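Local coordinates for iron-regulated ABC transporter siderophore-binding protein SirA (Staphylococcus aureus subsp. aureus, PDB 3MWF) that binds the ferric siderophore staphyloferrin B and probably delivers it to an ABC transporter for iron uptake, at residues N167-A170 / D171-R174; L266-T270 / W271-G275. All coordinates share one frame; numbering follows the deposited sequence.

Contact 1 of 2, residues N167-A170 / D171-R174; sequences NFRA and DHTR. With SE8 (5-[(2-{[(3S)-5-{[(2S)-2-amino-2-carboxyethyl]amino}-3-carboxy-3-hydroxy-5-oxopentanoyl]amino}ethyl)amino]-2,5-dioxopentanoic acid), chain C.
R174 runs out fully extended from CG to NE (chi3 -178°), whereas R169 bends at its second torsion (chi2 -136°), and these two courses bring together R169, in the turn just after strand 163-168, and R174, on the returning strand, as a flat stack. The R169 and R174 guanidinium centres lie 3.9 Å apart with the planes turned 20°, offset so that NE of R169 sits toward the rim of the R174 group. Staphyloferrin B takes their outer edges. NH1 and NH2 of R169 close like a fork on the amide oxygen O22 of SE8, each at 3.0 Å, while R174 donates from NH1 to carboxylate oxygen O25 of SE8 (2.8 Å) and from NH2 to O30 of a second carboxylate. The negative carboxylates of the ligand probably offset part of the two stacked positive charges.

Underneath is a beta hairpin of strands 163-168 and 173-176, in which N167 and R174 form an antiparallel hydrogen-bonded pair. The second shell that holds both arginines comes from strand and turn alike. N167 OD1 accepts R169 NE at 2.8 Å through an in-plane lone pair. In the turn, H172 NE2 receives R174 NE at 2.9 Å in the plane of the imidazole, and the same ring is steadied by its ND1, which donates to D171 OD1 at 2.8 Å. R169 CB rides over one face of this imidazole in a CH-pi contact. On the reverse side of the hairpin, T173 OG1 meets the edge of the F168 ring at CD1, and both residues pack against helix 236-246.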
loop_
_atom_site.group_PDB
_atom_site.type_symbol
_atom_site.label_atom_id
_atom_site.label_comp_id
_atom_site.label_asym_id
_atom_site.label_seq_id
_atom_site.Cartn_x
_atom_site.Cartn_y
_atom_site.Cartn_z
ATOM N N ASN A 167 10.099 2.138 8.797
ATOM C CA ASN A 167 10.208 0.721 8.379
ATOM C C ASN A 167 11.648 0.279 8.479
ATOM O O ASN A 167 12.538 0.770 7.746
ATOM C CB ASN A 167 9.665 0.614 6.942
ATOM C CG ASN A 167 10.118 -0.643 6.174
ATOM O OD1 ASN A 167 10.437 -0.536 4.985
ATOM N ND2 ASN A 167 10.146 -1.816 6.829
ATOM N N PHE A 168 11.905 -0.658 9.396
ATOM C CA PHE A 168 13.245 -1.226 9.485
ATOM C C PHE A 168 13.381 -2.354 8.463
ATOM O O PHE A 168 12.510 -3.245 8.399
ATOM C CB PHE A 168 13.534 -1.725 10.897
ATOM C CG PHE A 168 13.544 -0.616 11.902
ATOM C CD1 PHE A 168 14.483 0.399 11.777
ATOM C CD2 PHE A 168 12.600 -0.559 12.916
ATOM C CE1 PHE A 168 14.508 1.458 12.664
ATOM C CE2 PHE A 168 12.625 0.510 13.845
ATOM C CZ PHE A 168 13.578 1.528 13.699
ATOM N N ARG A 169 14.433 -2.278 7.648
ATOM C CA ARG A 169 14.697 -3.315 6.622
ATOM C C ARG A 169 15.985 -4.021 6.992
ATOM O O ARG A 169 16.558 -3.755 8.042
ATOM C CB ARG A 169 14.809 -2.691 5.239
ATOM C CG ARG A 169 13.526 -1.965 4.788
ATOM C CD ARG A 169 13.177 -2.312 3.310
ATOM N NE ARG A 169 11.744 -2.138 3.145
ATOM C CZ ARG A 169 10.964 -2.837 2.357
ATOM N NH1 ARG A 169 11.432 -3.849 1.586
ATOM N NH2 ARG A 169 9.691 -2.521 2.357
ATOM N N ALA A 170 16.450 -4.926 6.141
ATOM C CA ALA A 170 17.634 -5.724 6.476
ATOM C C ALA A 170 18.943 -4.911 6.525
ATOM O O ALA A 170 19.872 -5.251 7.283
ATOM C CB ALA A 170 17.770 -6.908 5.454
ATOM N N ASP A 171 19.029 -3.859 5.706
ATOM C CA ASP A 171 20.300 -3.134 5.507
ATOM C C ASP A 171 20.099 -1.614 5.430
ATOM O O ASP A 171 21.014 -0.882 5.038
ATOM C CB ASP A 171 21.008 -3.635 4.233
ATOM C CG ASP A 171 20.140 -3.477 2.972
ATOM O OD1 ASP A 171 19.016 -2.895 3.044
ATOM O OD2 ASP A 171 20.568 -3.960 1.895
ATOM N N HIS A 172 18.902 -1.147 5.796
ATOM C CA HIS A 172 18.598 0.291 5.818
ATOM C C HIS A 172 17.266 0.509 6.507
ATOM O O HIS A 172 16.618 -0.450 6.920
ATOM C CB HIS A 172 18.608 0.925 4.396
ATOM C CG HIS A 172 17.440 0.549 3.525
ATOM N ND1 HIS A 172 17.336 -0.681 2.907
ATOM C CD2 HIS A 172 16.346 1.258 3.135
ATOM C CE1 HIS A 172 16.226 -0.723 2.187
ATOM N NE2 HIS A 172 15.608 0.444 2.302
ATOM N N THR A 173 16.854 1.769 6.620
ATOM C CA THR A 173 15.599 2.090 7.244
ATOM C C THR A 173 14.847 3.022 6.295
ATOM O O THR A 173 15.472 3.802 5.585
ATOM C CB THR A 173 15.818 2.755 8.615
ATOM O OG1 THR A 173 16.458 1.812 9.496
ATOM C CG2 THR A 173 14.499 3.214 9.241
ATOM N N ARG A 174 13.533 2.901 6.241
ATOM C CA ARG A 174 12.726 3.793 5.400
ATOM C C ARG A 174 11.727 4.619 6.196
ATOM O O ARG A 174 11.296 4.215 7.265
ATOM C CB ARG A 174 11.947 2.971 4.369
ATOM C CG ARG A 174 12.876 2.342 3.293
ATOM C CD ARG A 174 12.027 1.448 2.415
ATOM N NE ARG A 174 12.870 0.779 1.409
ATOM C CZ ARG A 174 12.362 0.209 0.317
ATOM N NH1 ARG A 174 11.037 0.169 0.149
ATOM N NH2 ARG A 174 13.180 -0.378 -0.573
HETATM C C1 SE8 C . 10.744 -4.725 -4.152
HETATM C C2 SE8 C . 11.073 -4.874 -2.693
HETATM C C3 SE8 C . 10.061 -5.773 -2.000
HETATM N N4 SE8 C . 8.723 -5.192 -1.955
HETATM C C5 SE8 C . 8.300 -4.493 -0.921
HETATM C C6 SE8 C . 6.963 -3.809 -1.066
HETATM C C7 SE8 C . 7.115 -2.464 -1.778
HETATM C C8 SE8 C . 5.705 -1.906 -2.049
HETATM C C9 SE8 C . 5.683 -0.466 -2.556
HETATM N N10 SE8 C . 6.668 -0.072 -3.361
HETATM C C11 SE8 C . 6.643 1.277 -3.878
HETATM C C12 SE8 C . 6.564 1.276 -5.395
HETATM N N13 SE8 C . 6.985 2.547 -5.970
HETATM C C14 SE8 C . 8.286 2.890 -6.203
HETATM C C15 SE8 C . 9.336 1.820 -6.265
HETATM C C16 SE8 C . 9.625 1.558 -4.808
HETATM C C17 SE8 C . 10.019 0.157 -4.460
HETATM C C18 SE8 C . 11.291 0.072 -3.761
HETATM O O19 SE8 C . 10.984 -5.692 -4.921
HETATM O O20 SE8 C . 10.296 -3.630 -4.548
HETATM N N21 SE8 C . 11.100 -3.537 -2.069
HETATM O O22 SE8 C . 8.918 -4.369 0.118
HETATM C C23 SE8 C . 7.962 -1.521 -0.942
HETATM O O24 SE8 C . 7.458 -0.972 0.069
HETATM O O25 SE8 C . 9.149 -1.288 -1.280
HETATM O O26 SE8 C . 7.842 -2.672 -3.003
HETATM O O27 SE8 C . 4.762 0.274 -2.228
HETATM O O28 SE8 C . 8.649 4.044 -6.338
HETATM O O29 SE8 C . 9.275 -0.816 -4.615
HETATM O O30 SE8 C . 11.485 -0.893 -3.028
HETATM O O31 SE8 C . 12.138 0.994 -3.878
#

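Contact 2 of 2, residues L266-T270 / W271-G275; sequences LDEIT and WNLAG. With SE8 (5-[(2-{[(3S)-5-{[(2S)-2-amino-2-carboxyethyl]amino}-3-carboxy-3-hydroxy-5-oxopentanoyl]amino}ethyl)amino]-2,5-dioxopentanoic acid), chain C.
E268 O is gripped by two successive amides, N272 N and L273 N, each at 2.9 Å. The L273 bond, in the carbonyl plane and spanning five residues, marks the wider pi-type turn into which this short helix opens; the N272 donor, one residue nearer, stands 40° out of that plane. The same five-residue step recurs as A274 N reaches I269 O at 3.0 Å. A water also donates to I269 O and accepts from G275 N, bridging the point where G275, at positive phi, leaves the helical path.

At the other end D267 is the N-cap, its OD1 taking I269 N at 2.9 Å, and its carbonyl oxygen accepts W271 N in the first helical turn. L266, just ahead of the cap, folds back over the indole of W271: its CD1 stands above the middle of the six-membered ring, 3.8 Å from the centroid, in a CH-pi contact. W271 NE1 is hydrogen-bonded to D286 of helix 277-290, joining the two helices.

Two neighbouring side chains face the siderophore. N272 has CG anti to its backbone N (chi1 -168°), which carries ND2 outward to donate a fairly straight 2.8 Å bond to carboxylate oxygen O24 of SE8. L273 offers CD2 to C6 of SE8 at 3.9 Å, while its other methyl, CD1, lies against the carboxylate end of E268, whose OE1 is bonded to S228. A capped, widened helix thus forms part of the wall of the ligand cleft, between the two lobes of a siderophore-binding protein of the periplasmic-binding-protein family.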
loop_
_atom_site.group_PDB
_atom_site.type_symbol
_atom_site.label_atom_id
_atom_site.label_comp_id
_atom_site.label_asym_id
_atom_site.label_seq_id
_atom_site.Cartn_x
_atom_site.Cartn_y
_atom_site.Cartn_z
ATOM N N LEU A 266 3.628 -3.735 14.093
ATOM C CA LEU A 266 2.441 -3.583 13.294
ATOM C C LEU A 266 2.497 -4.663 12.223
ATOM O O LEU A 266 3.582 -5.096 11.863
ATOM C CB LEU A 266 2.478 -2.209 12.653
ATOM C CG LEU A 266 2.507 -1.061 13.662
ATOM C CD1 LEU A 266 2.723 0.230 12.906
ATOM C CD2 LEU A 266 1.192 -1.024 14.435
ATOM N N ASP A 267 1.344 -5.073 11.721
ATOM C CA ASP A 267 1.302 -6.109 10.687
ATOM C C ASP A 267 1.759 -5.505 9.369
ATOM O O ASP A 267 1.073 -4.633 8.827
ATOM C CB ASP A 267 -0.125 -6.633 10.527
ATOM C CG ASP A 267 -0.163 -7.933 9.789
ATOM O OD1 ASP A 267 0.463 -8.066 8.704
ATOM O OD2 ASP A 267 -0.780 -8.868 10.311
ATOM N N GLU A 268 2.891 -5.971 8.854
ATOM C CA GLU A 268 3.406 -5.449 7.560
ATOM C C GLU A 268 2.419 -5.607 6.399
ATOM O O GLU A 268 2.468 -4.830 5.437
ATOM C CB GLU A 268 4.754 -6.097 7.189
ATOM C CG GLU A 268 4.640 -7.634 6.976
ATOM C CD GLU A 268 5.946 -8.303 6.626
ATOM O OE1 GLU A 268 6.850 -7.714 6.004
ATOM O OE2 GLU A 268 6.082 -9.482 6.984
ATOM N N ILE A 269 1.541 -6.619 6.460
ATOM C CA ILE A 269 0.606 -6.847 5.342
ATOM C C ILE A 269 -0.429 -5.730 5.286
ATOM O O ILE A 269 -0.640 -5.123 4.238
ATOM C CB ILE A 269 -0.060 -8.237 5.446
ATOM C CG1 ILE A 269 1.031 -9.297 5.379
ATOM C CG2 ILE A 269 -1.091 -8.431 4.326
ATOM C CD1 ILE A 269 0.502 -10.716 5.730
ATOM N N THR A 270 -1.011 -5.430 6.443
ATOM C CA THR A 270 -1.953 -4.308 6.570
ATOM C C THR A 270 -1.297 -2.956 6.261
ATOM O O THR A 270 -1.882 -2.113 5.564
ATOM C CB THR A 270 -2.514 -4.284 7.982
ATOM O OG1 THR A 270 -3.310 -5.458 8.137
ATOM C CG2 THR A 270 -3.420 -3.044 8.233
ATOM N N TRP A 271 -0.101 -2.768 6.812
ATOM C CA TRP A 271 0.541 -1.466 6.805
ATOM C C TRP A 271 1.282 -1.133 5.527
ATOM O O TRP A 271 1.587 0.044 5.291
ATOM C CB TRP A 271 1.442 -1.285 8.036
ATOM C CG TRP A 271 0.616 -0.922 9.245
ATOM C CD1 TRP A 271 -0.143 -1.775 10.016
ATOM C CD2 TRP A 271 0.410 0.392 9.765
ATOM N NE1 TRP A 271 -0.799 -1.056 11.001
ATOM C CE2 TRP A 271 -0.482 0.275 10.862
ATOM C CE3 TRP A 271 0.891 1.666 9.409
ATOM C CZ2 TRP A 271 -0.886 1.388 11.623
ATOM C CZ3 TRP A 271 0.491 2.775 10.159
ATOM C CH2 TRP A 271 -0.388 2.626 11.265
ATOM N N ASN A 272 1.596 -2.142 4.701
ATOM C CA ASN A 272 2.277 -1.839 3.457
ATOM C C ASN A 272 2.116 -2.849 2.323
ATOM O O ASN A 272 1.959 -2.458 1.145
ATOM C CB ASN A 272 3.793 -1.663 3.691
ATOM C CG ASN A 272 4.472 -1.069 2.478
ATOM O OD1 ASN A 272 4.033 -0.032 1.960
ATOM N ND2 ASN A 272 5.533 -1.716 2.016
ATOM N N LEU A 273 2.195 -4.135 2.650
ATOM C CA LEU A 273 2.372 -5.105 1.535
ATOM C C LEU A 273 1.136 -5.349 0.699
ATOM O O LEU A 273 1.265 -5.495 -0.525
ATOM C CB LEU A 273 2.932 -6.434 2.044
ATOM C CG LEU A 273 4.290 -6.362 2.737
ATOM C CD1 LEU A 273 4.724 -7.760 3.248
ATOM C CD2 LEU A 273 5.438 -5.700 1.928
ATOM N N ALA A 274 -0.032 -5.427 1.337
ATOM C CA ALA A 274 -1.253 -5.750 0.614
ATOM C C ALA A 274 -1.631 -4.668 -0.400
ATOM O O ALA A 274 -2.121 -4.980 -1.499
ATOM C CB ALA A 274 -2.411 -6.054 1.578
ATOM N N GLY A 275 -1.408 -3.411 -0.029
ATOM C CA GLY A 275 -1.456 -2.299 -0.978
ATOM C C GLY A 275 -2.829 -1.913 -1.468
ATOM O O GLY A 275 -2.946 -1.088 -2.380
HETATM C C1 SE8 C . 10.744 -4.725 -4.152
HETATM C C2 SE8 C . 11.073 -4.874 -2.693
HETATM C C3 SE8 C . 10.061 -5.773 -2.000
HETATM N N4 SE8 C . 8.723 -5.192 -1.955
HETATM C C5 SE8 C . 8.300 -4.493 -0.921
HETATM C C6 SE8 C . 6.963 -3.809 -1.066
HETATM C C7 SE8 C . 7.115 -2.464 -1.778
HETATM C C8 SE8 C . 5.705 -1.906 -2.049
HETATM C C9 SE8 C . 5.683 -0.466 -2.556
HETATM N N10 SE8 C . 6.668 -0.072 -3.361
HETATM C C11 SE8 C . 6.643 1.277 -3.878
HETATM C C12 SE8 C . 6.564 1.276 -5.395
HETATM N N13 SE8 C . 6.985 2.547 -5.970
HETATM C C14 SE8 C . 8.286 2.890 -6.203
HETATM C C15 SE8 C . 9.336 1.820 -6.265
HETATM C C16 SE8 C . 9.625 1.558 -4.808
HETATM C C17 SE8 C . 10.019 0.157 -4.460
HETATM C C18 SE8 C . 11.291 0.072 -3.761
HETATM O O19 SE8 C . 10.984 -5.692 -4.921
HETATM O O20 SE8 C . 10.296 -3.630 -4.548
HETATM N N21 SE8 C . 11.100 -3.537 -2.069
HETATM O O22 SE8 C . 8.918 -4.369 0.118
HETATM C C23 SE8 C . 7.962 -1.521 -0.942
HETATM O O24 SE8 C . 7.458 -0.972 0.069
HETATM O O25 SE8 C . 9.149 -1.288 -1.280
HETATM O O26 SE8 C . 7.842 -2.672 -3.003
HETATM O O27 SE8 C . 4.762 0.274 -2.228
HETATM O O28 SE8 C . 8.649 4.044 -6.338
HETATM O O29 SE8 C . 9.275 -0.816 -4.615
HETATM O O30 SE8 C . 11.485 -0.893 -3.028
HETATM O O31 SE8 C . 12.138 0.994 -3.878
HETATM O O HOH W 1 -0.998 -2.735 2.762
#

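How the contacts relate
Both contacts are local, largely buried pieces of one siderophore pocket, built on different elements: contact 1 on the hairpin of strands 163-168 and 173-176, contact 2 on helix 268-273. Contact 2 is the more central, its centre about 7 Å from that of the chain; contact 1, at about 17 Å, is more peripheral, its turn reaching the surface at D171 while its arginines stay buried. They share the central carboxylate of the ligand, the hairpin taking O25 and the helix O24. Their chemistry differs accordingly: contact 1 supplies positive charge oriented by polar neighbours, contact 2 a neutral amide and an apolar methyl on a helix packed by tryptophan and leucine. S228 also links them, bonding to N167 and E268.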